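Local atomic coordinates of aldose-aldose oxidoreductase (PDB entry 5A04), a protein that catalyses the oxidation of one aldose coupled to the reduction of another, probably with its bound NADPH as the hydride carrier. Residues 104-108 against 184-189; 180-184 against 324-328. One frame throughout, in Å; residues are numbered along the deposited sequence.

Contact 1 of 2, residues 104-108 against 184-189; sequences KPMAN and MDIGIY. With BGC (beta-D-glucopyranose), chain H; NDP (NADPH dihydro-nicotinamide-adenine-dinucleotide phosphate), chain G.
Lys-104 reaches over the early turns of the helix holding residues 184-189 and grips the Asp-185 backbone carbonyl. CG lies between backbone N and carbonyl carbon (chi1 39°), and further bends at chi2 and chi3 turn the chain from CB and CG back toward the sugar. CD then passes 3.8 Å from Tyr-189 OH, and CE lies against Ile-188 CG2, a methyl of the beta-branched side chain that suits the aliphatic part of the lysine. At the tip, NZ donates to Asp-185 O at 2.8 Å, in the carbonyl plane on a lone pair, to glucose O1 at 2.6 Å, and to the cofactor ribose O2D. For Lys-104 NZ, Asp-185 OD1 is only a long salt-bridge partner; the carboxylate instead accepts from the sugar, OD1 from O2 and OD2 from O3, while Arg-172 pairs with OD1. Tyr-189 OH also reaches O1, which lies at the ring edge in plane. Pro-105 follows a cis peptide bond, and its CG is 3.6 Å from Met-184 CE, the flexible thioether crossing the rigid ring at about a right angle; Pro-105 CB rests on Ile-188 CD1. Lys-104 and the Pro-105 that follows it match the Lys-Pro pair familiar in this oxidoreductase family. The loop runs from strand 99-102 of the Rossmann sheet to helix 110-123 and meets helix 182-198, whose Met-184 and Ile-188 also touch helix 314-333.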
loop_
_atom_site.group_PDB
_atom_site.type_symbol
_atom_site.label_atom_id
_atom_site.label_comp_id
_atom_site.label_asym_id
_atom_site.label_seq_id
_atom_site.Cartn_x
_atom_site.Cartn_y
_atom_site.Cartn_z
ATOM N N LYS A 104 -11.405 -20.485 5.390
ATOM C CA LYS A 104 -10.158 -19.841 5.779
ATOM C C LYS A 104 -10.317 -19.162 7.130
ATOM O O LYS A 104 -11.436 -18.909 7.570
ATOM C CB LYS A 104 -9.707 -18.818 4.722
ATOM C CG LYS A 104 -10.823 -17.959 4.070
ATOM C CD LYS A 104 -11.616 -17.077 5.048
ATOM C CE LYS A 104 -10.752 -16.075 5.807
ATOM N NZ LYS A 104 -11.578 -15.307 6.793
ATOM N N PRO A 105 -9.200 -18.900 7.826
ATOM C CA PRO A 105 -7.876 -19.469 7.569
ATOM C C PRO A 105 -7.957 -20.971 7.845
ATOM O O PRO A 105 -8.788 -21.375 8.653
ATOM C CB PRO A 105 -6.982 -18.735 8.582
ATOM C CG PRO A 105 -7.916 -18.472 9.738
ATOM C CD PRO A 105 -9.218 -18.080 9.051
ATOM N N MET A 106 -7.160 -21.773 7.160
ATOM C CA MET A 106 -7.280 -23.227 7.267
ATOM C C MET A 106 -7.238 -23.746 8.706
ATOM O O MET A 106 -8.118 -24.507 9.115
ATOM C CB MET A 106 -6.187 -23.886 6.445
ATOM C CG MET A 106 -6.212 -25.414 6.475
ATOM S SD MET A 106 -5.022 -25.960 5.249
ATOM C CE MET A 106 -5.297 -27.732 5.296
ATOM N N ALA A 107 -6.238 -23.315 9.476
ATOM C CA ALA A 107 -6.145 -23.689 10.888
ATOM C C ALA A 107 -5.241 -22.690 11.604
ATOM O O ALA A 107 -4.755 -21.748 10.979
ATOM C CB ALA A 107 -5.613 -25.117 11.031
ATOM N N ASN A 108 -4.993 -22.891 12.894
ATOM C CA ASN A 108 -4.182 -21.922 13.647
ATOM C C ASN A 108 -2.698 -21.948 13.299
ATOM O O ASN A 108 -1.996 -20.950 13.485
ATOM C CB ASN A 108 -4.318 -22.151 15.156
ATOM C CG ASN A 108 -5.721 -21.883 15.673
ATOM O OD1 ASN A 108 -6.589 -21.383 14.949
ATOM N ND2 ASN A 108 -5.952 -22.223 16.933
ATOM N N MET A 184 -5.253 -13.377 10.710
ATOM C CA MET A 184 -5.903 -14.670 10.557
ATOM C C MET A 184 -7.233 -14.502 9.821
ATOM O O MET A 184 -7.602 -15.347 9.004
ATOM C CB MET A 184 -6.100 -15.332 11.929
ATOM C CG MET A 184 -4.810 -15.849 12.548
ATOM S SD MET A 184 -4.063 -17.152 11.552
ATOM C CE MET A 184 -5.128 -18.518 11.942
ATOM N N ASP A 185 -7.904 -13.376 10.037
ATOM C CA ASP A 185 -9.271 -13.222 9.550
ATOM C C ASP A 185 -9.412 -12.522 8.213
ATOM O O ASP A 185 -10.182 -12.955 7.352
ATOM C CB ASP A 185 -10.103 -12.452 10.570
ATOM C CG ASP A 185 -11.557 -12.360 10.162
ATOM O OD1 ASP A 185 -12.242 -13.410 10.187
ATOM O OD2 ASP A 185 -12.002 -11.252 9.792
ATOM N N ILE A 186 -8.719 -11.403 8.066
ATOM C CA ILE A 186 -8.969 -10.528 6.935
ATOM C C ILE A 186 -7.657 -10.225 6.204
ATOM O O ILE A 186 -7.618 -10.135 4.970
ATOM C CB ILE A 186 -9.706 -9.224 7.409
ATOM C CG1 ILE A 186 -9.976 -8.302 6.232
ATOM C CG2 ILE A 186 -8.961 -8.516 8.537
ATOM C CD1 ILE A 186 -10.855 -8.953 5.188
ATOM N N GLY A 187 -6.568 -10.111 6.954
ATOM C CA GLY A 187 -5.266 -9.892 6.343
ATOM C C GLY A 187 -4.843 -11.037 5.442
ATOM O O GLY A 187 -4.095 -10.849 4.478
ATOM N N ILE A 188 -5.341 -12.232 5.742
ATOM C CA ILE A 188 -5.071 -13.387 4.898
ATOM C C ILE A 188 -5.511 -13.141 3.440
ATOM O O ILE A 188 -4.923 -13.706 2.511
ATOM C CB ILE A 188 -5.763 -14.643 5.477
ATOM C CG1 ILE A 188 -5.302 -15.913 4.750
ATOM C CG2 ILE A 188 -7.281 -14.472 5.457
ATOM C CD1 ILE A 188 -5.669 -17.195 5.496
ATOM N N TYR A 189 -6.512 -12.284 3.215
ATOM C CA TYR A 189 -6.871 -11.969 1.821
ATOM C C TYR A 189 -5.764 -11.201 1.097
ATOM O O TYR A 189 -5.568 -11.377 -0.112
ATOM C CB TYR A 189 -8.175 -11.164 1.741
ATOM C CG TYR A 189 -9.409 -11.973 2.073
ATOM C CD1 TYR A 189 -9.867 -12.066 3.382
ATOM C CD2 TYR A 189 -10.123 -12.626 1.076
ATOM C CE1 TYR A 189 -11.003 -12.799 3.695
ATOM C CE2 TYR A 189 -11.263 -13.355 1.377
ATOM C CZ TYR A 189 -11.695 -13.438 2.682
ATOM O OH TYR A 189 -12.823 -14.165 2.981
HETATM C C2 BGC H . -13.880 -12.606 7.199
HETATM C C3 BGC H . -14.979 -11.639 7.661
HETATM C C4 BGC H . -15.040 -10.451 6.747
HETATM C C5 BGC H . -15.145 -10.878 5.292
HETATM C C6 BGC H . -14.975 -9.634 4.382
HETATM C C1 BGC H . -14.192 -12.942 5.810
HETATM O O1 BGC H . -13.295 -13.950 5.344
HETATM O O2 BGC H . -13.895 -13.754 8.038
HETATM O O3 BGC H . -14.658 -11.245 8.986
HETATM O O4 BGC H . -16.155 -9.644 7.094
HETATM O O5 BGC H . -14.122 -11.791 4.964
HETATM O O6 BGC H . -15.261 -9.967 3.017
HETATM P PA NDP G . -20.088 -16.940 13.434
HETATM O O1A NDP G . -19.648 -16.665 14.829
HETATM O O2A NDP G . -21.091 -16.021 12.794
HETATM O O5B NDP G . -20.663 -18.476 13.307
HETATM C C5B NDP G . -19.753 -19.356 13.903
HETATM C C4B NDP G . -20.557 -20.636 14.172
HETATM O O4B NDP G . -19.688 -21.723 14.498
HETATM C C3B NDP G . -21.488 -20.420 15.388
HETATM O O3B NDP G . -22.701 -19.853 15.006
HETATM C C2B NDP G . -21.756 -21.874 15.800
HETATM O O2B NDP G . -22.649 -22.453 15.044
HETATM C C1B NDP G . -20.370 -22.551 15.419
HETATM N N9A NDP G . -19.526 -22.792 16.592
HETATM C C8A NDP G . -19.059 -24.022 17.046
HETATM N N7A NDP G . -18.323 -23.923 18.170
HETATM C C5A NDP G . -18.312 -22.555 18.460
HETATM C C6A NDP G . -17.714 -21.814 19.496
HETATM N N6A NDP G . -16.974 -22.452 20.467
HETATM N N1A NDP G . -17.845 -20.454 19.571
HETATM C C2A NDP G . -18.601 -19.886 18.558
HETATM N N3A NDP G . -19.218 -20.454 17.516
HETATM C C4A NDP G . -19.062 -21.824 17.487
HETATM O O3 NDP G . -18.636 -16.871 12.631
HETATM P PN NDP G . -18.705 -16.629 11.023
HETATM O O1N NDP G . -19.663 -17.516 10.337
HETATM O O2N NDP G . -18.441 -15.192 10.632
HETATM O O5D NDP G . -17.136 -17.302 10.603
HETATM C C5D NDP G . -17.066 -18.691 10.774
HETATM C C4D NDP G . -15.910 -19.201 9.868
HETATM O O4D NDP G . -16.162 -18.747 8.503
HETATM C C3D NDP G . -14.527 -18.570 10.277
HETATM O O3D NDP G . -13.472 -19.521 10.042
HETATM C C2D NDP G . -14.370 -17.405 9.311
HETATM O O2D NDP G . -13.011 -17.140 9.005
HETATM C C1D NDP G . -15.063 -17.999 8.035
HETATM N N1N NDP G . -15.621 -16.923 7.212
HETATM C C2N NDP G . -15.309 -16.849 5.864
HETATM C C3N NDP G . -15.859 -15.854 5.107
HETATM C C7N NDP G . -15.530 -15.769 3.685
HETATM O O7N NDP G . -15.865 -14.795 2.986
HETATM N N7N NDP G . -14.829 -16.814 3.090
HETATM C C4N NDP G . -16.787 -14.836 5.673
HETATM C C5N NDP G . -17.020 -14.976 7.117
HETATM C C6N NDP G . -16.470 -15.968 7.816
HETATM P P2B NDP G . -23.791 -23.498 15.802
HETATM O O1X NDP G . -22.860 -24.428 16.546
HETATM O O2X NDP G . -24.531 -22.489 16.626
HETATM O O3X NDP G . -24.531 -24.091 14.605
#

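Contact 2 of 2, residues 180-184 against 324-328; sequences GGSLM and IEAIY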
loop_
_atom_site.group_PDB
_atom_site.type_symbol
_atom_site.label_atom_id
_atom_site.label_comp_id
_atom_site.label_asym_id
_atom_site.label_seq_id
_atom_site.Cartn_x
_atom_site.Cartn_y
_atom_site.Cartn_z
ATOM N N GLY A 180 -5.379 -15.956 16.305
ATOM C CA GLY A 180 -4.664 -14.729 15.995
ATOM C C GLY A 180 -5.687 -13.664 15.646
ATOM O O GLY A 180 -6.889 -13.936 15.646
ATOM N N GLY A 181 -5.203 -12.462 15.349
ATOM C CA GLY A 181 -6.061 -11.311 15.121
ATOM C C GLY A 181 -6.371 -11.057 13.658
ATOM O O GLY A 181 -6.707 -11.987 12.916
ATOM N N SER A 182 -6.254 -9.797 13.235
ATOM C CA SER A 182 -6.649 -9.410 11.873
ATOM C C SER A 182 -5.994 -10.246 10.769
ATOM O O SER A 182 -6.622 -10.529 9.756
ATOM C CB SER A 182 -6.345 -7.925 11.631
ATOM O OG SER A 182 -4.946 -7.707 11.471
ATOM N N LEU A 183 -4.744 -10.659 10.959
ATOM C CA LEU A 183 -4.064 -11.416 9.917
ATOM C C LEU A 183 -4.757 -12.744 9.651
ATOM O O LEU A 183 -4.820 -13.198 8.515
ATOM C CB LEU A 183 -2.604 -11.662 10.298
ATOM C CG LEU A 183 -1.750 -12.420 9.272
ATOM C CD1 LEU A 183 -1.829 -11.744 7.891
ATOM C CD2 LEU A 183 -0.299 -12.517 9.757
ATOM N N MET A 184 -5.253 -13.377 10.710
ATOM C CA MET A 184 -5.903 -14.670 10.557
ATOM C C MET A 184 -7.233 -14.502 9.821
ATOM O O MET A 184 -7.602 -15.347 9.004
ATOM C CB MET A 184 -6.100 -15.332 11.929
ATOM C CG MET A 184 -4.810 -15.849 12.548
ATOM S SD MET A 184 -4.063 -17.152 11.552
ATOM C CE MET A 184 -5.128 -18.518 11.942
ATOM N N ILE A 324 2.039 -16.767 7.179
ATOM C CA ILE A 324 1.466 -16.118 8.355
ATOM C C ILE A 324 2.369 -16.302 9.580
ATOM O O ILE A 324 2.630 -15.341 10.315
ATOM C CB ILE A 324 0.037 -16.647 8.636
ATOM C CG1 ILE A 324 -0.931 -16.012 7.623
ATOM C CG2 ILE A 324 -0.398 -16.325 10.056
ATOM C CD1 ILE A 324 -2.304 -16.679 7.560
ATOM N N GLU A 325 2.870 -17.520 9.778
ATOM C CA GLU A 325 3.826 -17.750 10.870
ATOM C C GLU A 325 5.050 -16.850 10.710
ATOM O O GLU A 325 5.531 -16.271 11.696
ATOM C CB GLU A 325 4.238 -19.224 10.928
ATOM C CG GLU A 325 3.119 -20.108 11.488
ATOM C CD GLU A 325 3.585 -21.466 11.999
ATOM O OE1 GLU A 325 4.808 -21.765 11.913
ATOM O OE2 GLU A 325 2.708 -22.227 12.486
ATOM N N ALA A 326 5.533 -16.697 9.478
ATOM C CA ALA A 326 6.713 -15.854 9.237
ATOM C C ALA A 326 6.418 -14.372 9.463
ATOM O O ALA A 326 7.286 -13.634 9.938
ATOM C CB ALA A 326 7.259 -16.077 7.834
ATOM N N ILE A 327 5.216 -13.929 9.091
ATOM C CA ILE A 327 4.800 -12.541 9.331
ATOM C C ILE A 327 4.777 -12.251 10.838
ATOM O O ILE A 327 5.315 -11.242 11.293
ATOM C CB ILE A 327 3.411 -12.240 8.707
ATOM C CG1 ILE A 327 3.503 -12.319 7.180
ATOM C CG2 ILE A 327 2.885 -10.857 9.172
ATOM C CD1 ILE A 327 2.132 -12.528 6.487
ATOM N N TYR A 328 4.169 -13.140 11.614
ATOM C CA TYR A 328 4.118 -12.933 13.049
ATOM C C TYR A 328 5.543 -12.911 13.629
ATOM O O TYR A 328 5.857 -12.092 14.497
ATOM C CB TYR A 328 3.269 -14.018 13.707
ATOM C CG TYR A 328 1.768 -13.805 13.612
ATOM C CD1 TYR A 328 1.197 -12.565 13.873
ATOM C CD2 TYR A 328 0.925 -14.867 13.319
ATOM C CE1 TYR A 328 -0.191 -12.383 13.814
ATOM C CE2 TYR A 328 -0.444 -14.701 13.251
ATOM C CZ TYR A 328 -1.000 -13.462 13.509
ATOM O OH TYR A 328 -2.369 -13.321 13.461
#
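Leu-183, in the first turn of helix 182-198, and Ile-324, on helix 314-333, have the nearest CA atoms at 7.4 Å, and no hydrogen bond joins the two backbones. Side chains therefore make the join. Leu-183 points its CB toward the other helix and, with CG anti to its backbone N (chi1 -179°), carries CD2 into a site formed by Ile-324, Ile-327 and Tyr-328. This one methyl is 3.6 Å from Ile-327 CG2 and 3.8 Å from Ile-324 CG2, and it also sits over one face of the Tyr-328 ring, 4.0 Å from the centroid and 14° off the normal, a CH-pi contact. Branched isoleucines suit these walls because each offers a CG2 methyl close to its own backbone. Ile-324 CG2 also touches Met-184 SD, so the same methyl touches both the leucine and the sulfur. Tyr-328 extends past Leu-183 to the start of the helix, where OH lies 3.7 Å from Gly-180 CA; with no side chain, this glycine lets the phenol come close. That hydroxyl is hydrogen-bonded to Glu-222 OE2, and the same carboxylate accepts from the amides of Gly-181, at the N-cap position, and Leu-183. A carboxylate among the amides of a helix start would probably be electrostatically favoured. Leu-183 and Ile-327 both continue onto Ile-225 and Phe-227 of strand 224-230: two helices packed together against the mixed beta-sheet, as in the C-terminal alpha/beta domain of this oxidoreductase family.

Contacts 1 and 2 have centres 8 Å apart and share Met-184, with helix 182-198 common to both. Their segments alternate along the chain: 104-108, 180-184, 184-189, then 324-328. Contact 1 bridges the NAD-binding Rossmann part and the C-terminal alpha/beta part, whereas contact 2 lies wholly in the latter, farther from the chain's centre. The two are directly coupled: Gly-187 N probably hydrogen-bonds to Ser-182 O within the helix, and Ile-188 CD1 packs on Ile-324 CD1. One short helical start thus meets the sugar and cofactor pocket through contact 1 and is tied to helix 314-333 through contact 2.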